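Local coordinates for long form salivary protein D7L1 (Culex quinquefasciatus, PDB 6V4C) that binds and sequesters adenine nucleotides, ADP and ATP most tightly, and so inhibits platelet aggregation and hemostasis while the mosquito feeds on blood, at residues Q157-G162 / C167-H172; E163-N168 / G173-P178. All coordinates share one frame; numbering follows the deposited sequence.

Overall arrangement
Interactions 1 and 2 share helix 164-172 in the second PBP/GOBP-like half of the chain. Their centres are about 5 Å apart. Interaction 1 sets this helix against the loop that precedes it, and interaction 2 sets it against the loop that follows. The two loops also meet each other: Y159 OH lies 3.2 Å from D177 OD1, a probable hydrogen bond, though the modelled place of OD1 is uncertain. V169 CG2 of interaction 1 packs on S175 CB of interaction 2 at 3.6 Å, and Y159 CB lies 3.5 Å from Y166 CG. Neither contact contains a residue of the ADP pocket. A zinc ion on H172 marks the C-terminal end of the shared helix.

Interaction 1 of 2, residues Q157-G162 / C167-H172; sequences QFYQDG and CNVRKH. With ZN (zinc ion), chain L.
Y159 overlaps V169 at the outer end of its ring, where OH lies 3.9 Å from V169 CG2. The two side chains cross at about a right angle. CZ follows at 4.2 Å from the same methyl, so the touch is a small van der Waals one, made from the hydroxyl end of the ring. V169 CG1 stands anti to the backbone N (chi1 174°). This places CG2 beside that N, on the branch that meets the tyrosine. Y159 is buried. Its ring also runs almost parallel to that of Y166 and meets H183 edge-to-face. F180 of helix 179-190 touches both Y159 and V169.

A second touch lies at the start of segment 167-172. C167 SG lies 3.8 Å from the carbonyl O of G162, and the sulfur is tied to C295 by a disulfide. G162 has a positive phi of 82°, a backbone shape that glycine takes easily. The loop turns here before helix 164-172. Inside the helix K171 N hydrogen-bonds to C167 O at 2.8 Å.

At the far end of the helix H172 binds the zinc ion through ND1 at 2.1 Å. E249 supplies the other protein ligand. K171 CG lies over one face of the imidazole, offset toward its rim. The contact belongs to the loop joining helix 150-158 to helix 164-172 in the all-helical PBP/GOBP fold, with the C167-C295 disulfide tying that helix to the C-terminus.

Interaction 2 of 2, residues E163-N168 / G173-P178; sequences EAAYCN and GFSDDP
Helix 164-172 runs on past segment 163-168, and the chain returns beside it as the irregular loop 173-178. The backbones are nearest at N168 and S175, whose CA atoms are 6.2 Å apart. E163 is the N-cap residue, and its O accepts from C167 N at 3.0 Å. G173 leaves the helix with a positive phi of 72°. N168 O sits 3.7 Å from G173 N, too far for a bond.

A165 carries the side-chain contact. Its CB points toward the loop and meets the D177 carboxylate, with CG at 3.7 Å. D177 CG stands between its own backbone N and carbonyl carbon (chi1 82°). The carboxylate is thereby held near its own backbone, where OD2 can cap K179 N at the start of helix 179-190. S175 OG appears to accept from D177 N in an ST turn. That OG is modelled too close to D177 OD1, so the turn is tentative. F174 CB points away from helix 164-172; its side chain touches R237 and Y240 of helix 235-247 and makes a cation-pi contact with K241.

Across the two segments the contact is van der Waals only. D177 presents its carboxylate to a methyl, but OD2 has its firm polar partner in K179 N. Its charge near the start of helix 179-190 would probably be stabilised by the helix dipole.

Interaction 1 of 2, residues Q157-G162 / C167-H172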
loop_
_atom_site.group_PDB
_atom_site.type_symbol
_atom_site.label_atom_id
_atom_site.label_comp_id
_atom_site.label_asym_id
_atom_site.label_seq_id
_atom_site.Cartn_x
_atom_site.Cartn_y
_atom_site.Cartn_z
ATOM N N GLN A 157 6.948 16.411 8.546
ATOM C CA GLN A 157 8.226 16.071 9.159
ATOM C C GLN A 157 9.334 17.023 8.735
ATOM O O GLN A 157 10.304 17.207 9.478
ATOM C CB GLN A 157 8.624 14.642 8.791
ATOM C CG GLN A 157 7.603 13.581 9.158
ATOM C CD GLN A 157 8.025 12.199 8.696
ATOM O OE1 GLN A 157 9.189 11.820 8.816
ATOM N NE2 GLN A 157 7.080 11.443 8.150
ATOM N N PHE A 158 9.211 17.633 7.556
ATOM C CA PHE A 158 10.298 18.407 6.975
ATOM C C PHE A 158 9.982 19.874 6.742
ATOM O O PHE A 158 10.920 20.669 6.615
ATOM C CB PHE A 158 10.755 17.781 5.648
ATOM C CG PHE A 158 11.038 16.308 5.743
ATOM C CD1 PHE A 158 12.062 15.838 6.549
ATOM C CD2 PHE A 158 10.276 15.396 5.036
ATOM C CE1 PHE A 158 12.323 14.483 6.647
ATOM C CE2 PHE A 158 10.532 14.040 5.127
ATOM C CZ PHE A 158 11.558 13.583 5.933
ATOM N N TYR A 159 8.709 20.262 6.688
ATOM C CA TYR A 159 8.339 21.627 6.360
ATOM C C TYR A 159 7.440 22.213 7.437
ATOM O O TYR A 159 6.613 21.514 8.032
ATOM C CB TYR A 159 7.588 21.700 5.026
ATOM C CG TYR A 159 8.410 21.309 3.826
ATOM C CD1 TYR A 159 9.354 22.177 3.295
ATOM C CD2 TYR A 159 8.238 20.074 3.218
ATOM C CE1 TYR A 159 10.107 21.825 2.193
ATOM C CE2 TYR A 159 8.985 19.711 2.116
ATOM C CZ TYR A 159 9.920 20.590 1.607
ATOM O OH TYR A 159 10.669 20.232 0.510
ATOM N N GLN A 160 7.609 23.510 7.676
ATOM C CA GLN A 160 6.638 24.263 8.452
ATOM C C GLN A 160 5.449 24.601 7.566
ATOM O O GLN A 160 5.610 24.910 6.382
ATOM C CB GLN A 160 7.257 25.559 8.969
ATOM C CG GLN A 160 8.296 25.366 10.053
ATOM C CD GLN A 160 8.532 26.632 10.853
ATOM O OE1 GLN A 160 9.645 27.157 10.894
ATOM N NE2 GLN A 160 7.479 27.131 11.495
ATOM N N ASP A 161 4.253 24.528 8.145
ATOM C CA ASP A 161 3.044 24.867 7.409
ATOM C C ASP A 161 3.157 26.272 6.838
ATOM O O ASP A 161 3.525 27.215 7.542
ATOM C CB ASP A 161 1.833 24.779 8.338
ATOM C CG ASP A 161 1.477 23.350 8.702
ATOM O OD1 ASP A 161 2.211 22.428 8.289
ATOM O OD2 ASP A 161 0.458 23.150 9.396
ATOM N N GLY A 162 2.867 26.398 5.547
ATOM C CA GLY A 162 2.833 27.686 4.895
ATOM C C GLY A 162 4.169 28.244 4.458
ATOM O O GLY A 162 4.197 29.333 3.874
ATOM N N CYS A 167 4.907 25.371 -0.063
ATOM C CA CYS A 167 3.828 25.702 -0.986
ATOM C C CYS A 167 4.243 25.513 -2.439
ATOM O O CYS A 167 3.387 25.261 -3.293
ATOM C CB CYS A 167 3.309 27.113 -0.720
ATOM S SG CYS A 167 2.690 27.331 0.962
ATOM N N ASN A 168 5.541 25.617 -2.738
ATOM C CA ASN A 168 6.012 25.259 -4.073
ATOM C C ASN A 168 5.836 23.771 -4.337
ATOM O O ASN A 168 5.481 23.371 -5.453
ATOM C CB ASN A 168 7.470 25.679 -4.258
ATOM C CG ASN A 168 7.625 27.172 -4.474
ATOM O OD1 ASN A 168 6.677 27.857 -4.861
ATOM N ND2 ASN A 168 8.828 27.684 -4.230
ATOM N N VAL A 169 6.080 22.933 -3.324
ATOM C CA VAL A 169 5.833 21.500 -3.461
ATOM C C VAL A 169 4.359 21.243 -3.748
ATOM O O VAL A 169 4.008 20.436 -4.615
ATOM C CB VAL A 169 6.303 20.746 -2.203
ATOM C CG1 VAL A 169 5.921 19.273 -2.289
ATOM C CG2 VAL A 169 7.802 20.899 -2.018
ATOM N N ARG A 170 3.479 21.933 -3.018
ATOM C CA ARG A 170 2.045 21.786 -3.251
ATOM C C ARG A 170 1.662 22.261 -4.646
ATOM O O ARG A 170 0.844 21.628 -5.324
ATOM C CB ARG A 170 1.270 22.581 -2.198
ATOM C CG ARG A 170 1.349 22.027 -0.782
ATOM C CD ARG A 170 0.648 20.687 -0.686
ATOM N NE ARG A 170 -0.615 20.692 -1.417
ATOM C CZ ARG A 170 -1.239 19.595 -1.832
ATOM N NH1 ARG A 170 -0.715 18.403 -1.585
ATOM N NH2 ARG A 170 -2.379 19.689 -2.504
ATOM N N LYS A 171 2.251 23.370 -5.094
ATOM C CA LYS A 171 1.821 24.023 -6.325
ATOM C C LYS A 171 2.375 23.331 -7.566
ATOM O O LYS A 171 1.652 23.151 -8.551
ATOM C CB LYS A 171 2.258 25.487 -6.288
ATOM C CG LYS A 171 1.602 26.399 -7.311
ATOM C CD LYS A 171 1.960 27.853 -7.024
ATOM C CE LYS A 171 1.188 28.812 -7.914
ATOM N NZ LYS A 171 1.266 30.208 -7.399
ATOM N N HIS A 172 3.646 22.934 -7.539
ATOM C CA HIS A 172 4.306 22.403 -8.721
ATOM C C HIS A 172 4.804 20.974 -8.564
ATOM O O HIS A 172 5.346 20.421 -9.528
ATOM C CB HIS A 172 5.466 23.318 -9.135
ATOM C CG HIS A 172 5.108 24.772 -9.156
ATOM N ND1 HIS A 172 4.340 25.336 -10.152
ATOM C CD2 HIS A 172 5.415 25.777 -8.303
ATOM C CE1 HIS A 172 4.189 26.627 -9.912
ATOM N NE2 HIS A 172 4.829 26.920 -8.793
HETATM ZN ZN ZN L . 3.786 24.522 -12.003
#

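Interaction 2 of 2, residues E163-N168 / G173-P178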
loop_
_atom_site.group_PDB
_atom_site.type_symbol
_atom_site.label_atom_id
_atom_site.label_comp_id
_atom_site.label_asym_id
_atom_site.label_seq_id
_atom_site.Cartn_x
_atom_site.Cartn_y
_atom_site.Cartn_z
ATOM N N GLU A 163 5.275 27.551 4.716
ATOM C CA GLU A 163 6.563 28.076 4.287
ATOM C C GLU A 163 6.699 27.976 2.770
ATOM O O GLU A 163 6.119 27.097 2.127
ATOM C CB GLU A 163 7.721 27.374 5.001
ATOM C CG GLU A 163 8.163 26.050 4.402
ATOM C CD GLU A 163 9.467 25.557 5.008
ATOM O OE1 GLU A 163 10.546 25.932 4.500
ATOM O OE2 GLU A 163 9.413 24.806 6.003
ATOM N N ALA A 164 7.478 28.903 2.201
ATOM C CA ALA A 164 7.479 29.103 0.754
ATOM C C ALA A 164 7.877 27.841 -0.001
ATOM O O ALA A 164 7.253 27.494 -1.010
ATOM C CB ALA A 164 8.394 30.271 0.382
ATOM N N ALA A 165 8.916 27.143 0.465
ATOM C CA ALA A 165 9.330 25.920 -0.214
ATOM C C ALA A 165 8.221 24.879 -0.185
ATOM O O ALA A 165 8.010 24.156 -1.167
ATOM C CB ALA A 165 10.608 25.372 0.421
ATOM N N TYR A 166 7.497 24.795 0.933
ATOM C CA TYR A 166 6.422 23.817 1.059
ATOM C C TYR A 166 5.300 24.104 0.070
ATOM O O TYR A 166 4.786 23.187 -0.580
ATOM C CB TYR A 166 5.892 23.825 2.493
ATOM C CG TYR A 166 4.992 22.666 2.852
ATOM C CD1 TYR A 166 4.919 21.533 2.050
ATOM C CD2 TYR A 166 4.212 22.704 4.002
ATOM C CE1 TYR A 166 4.091 20.471 2.383
ATOM C CE2 TYR A 166 3.383 21.653 4.343
ATOM C CZ TYR A 166 3.325 20.539 3.531
ATOM O OH TYR A 166 2.498 19.493 3.878
ATOM N N CYS A 167 4.907 25.371 -0.063
ATOM C CA CYS A 167 3.828 25.702 -0.986
ATOM C C CYS A 167 4.243 25.513 -2.439
ATOM O O CYS A 167 3.387 25.261 -3.293
ATOM C CB CYS A 167 3.309 27.113 -0.720
ATOM S SG CYS A 167 2.690 27.331 0.962
ATOM N N ASN A 168 5.541 25.617 -2.738
ATOM C CA ASN A 168 6.012 25.259 -4.073
ATOM C C ASN A 168 5.836 23.771 -4.337
ATOM O O ASN A 168 5.481 23.371 -5.453
ATOM C CB ASN A 168 7.470 25.679 -4.258
ATOM C CG ASN A 168 7.625 27.172 -4.474
ATOM O OD1 ASN A 168 6.677 27.857 -4.861
ATOM N ND2 ASN A 168 8.828 27.684 -4.230
ATOM N N GLY A 173 4.651 20.362 -7.391
ATOM C CA GLY A 173 5.097 18.997 -7.196
ATOM C C GLY A 173 6.593 18.801 -7.140
ATOM O O GLY A 173 7.054 17.657 -7.188
ATOM N N PHE A 174 7.368 19.875 -7.039
ATOM C CA PHE A 174 8.816 19.763 -6.989
ATOM C C PHE A 174 9.366 21.001 -6.302
ATOM O O PHE A 174 8.733 22.059 -6.289
ATOM C CB PHE A 174 9.416 19.611 -8.392
ATOM C CG PHE A 174 10.888 19.331 -8.393
ATOM C CD1 PHE A 174 11.362 18.058 -8.121
ATOM C CD2 PHE A 174 11.801 20.339 -8.660
ATOM C CE1 PHE A 174 12.718 17.795 -8.117
ATOM C CE2 PHE A 174 13.160 20.081 -8.657
ATOM C CZ PHE A 174 13.618 18.806 -8.388
ATOM N N SER A 175 10.551 20.850 -5.720
ATOM C CA SER A 175 11.224 21.963 -5.073
ATOM C C SER A 175 12.725 21.756 -5.172
ATOM O O SER A 175 13.214 20.628 -5.060
ATOM C CB SER A 175 10.820 22.087 -3.601
ATOM O OG SER A 175 11.637 23.029 -2.926
ATOM N N ASP A 176 13.447 22.857 -5.376
ATOM C CA ASP A 176 14.903 22.840 -5.421
ATOM C C ASP A 176 15.536 22.935 -4.041
ATOM O O ASP A 176 16.750 22.737 -3.922
ATOM C CB ASP A 176 15.407 24.009 -6.270
ATOM C CG ASP A 176 14.868 25.345 -5.791
ATOM O OD1 ASP A 176 13.629 25.518 -5.776
ATOM O OD2 ASP A 176 15.678 26.217 -5.414
ATOM N N ASP A 177 14.754 23.232 -3.002
ATOM C CA ASP A 177 15.312 23.463 -1.681
ATOM C C ASP A 177 15.879 22.164 -1.106
ATOM O O ASP A 177 15.488 21.069 -1.515
ATOM C CB ASP A 177 14.252 24.058 -0.754
ATOM C CG ASP A 177 13.340 23.007 -0.157
ATOM O OD1 ASP A 177 12.509 22.435 -0.896
ATOM O OD2 ASP A 177 13.460 22.751 1.059
ATOM N N PRO A 178 16.816 22.264 -0.155
ATOM C CA PRO A 178 17.498 21.052 0.329
ATOM C C PRO A 178 16.608 20.070 1.077
ATOM O O PRO A 178 16.944 18.884 1.136
ATOM C CB PRO A 178 18.607 21.608 1.236
ATOM C CG PRO A 178 18.118 22.961 1.641
ATOM C CD PRO A 178 17.386 23.485 0.442
#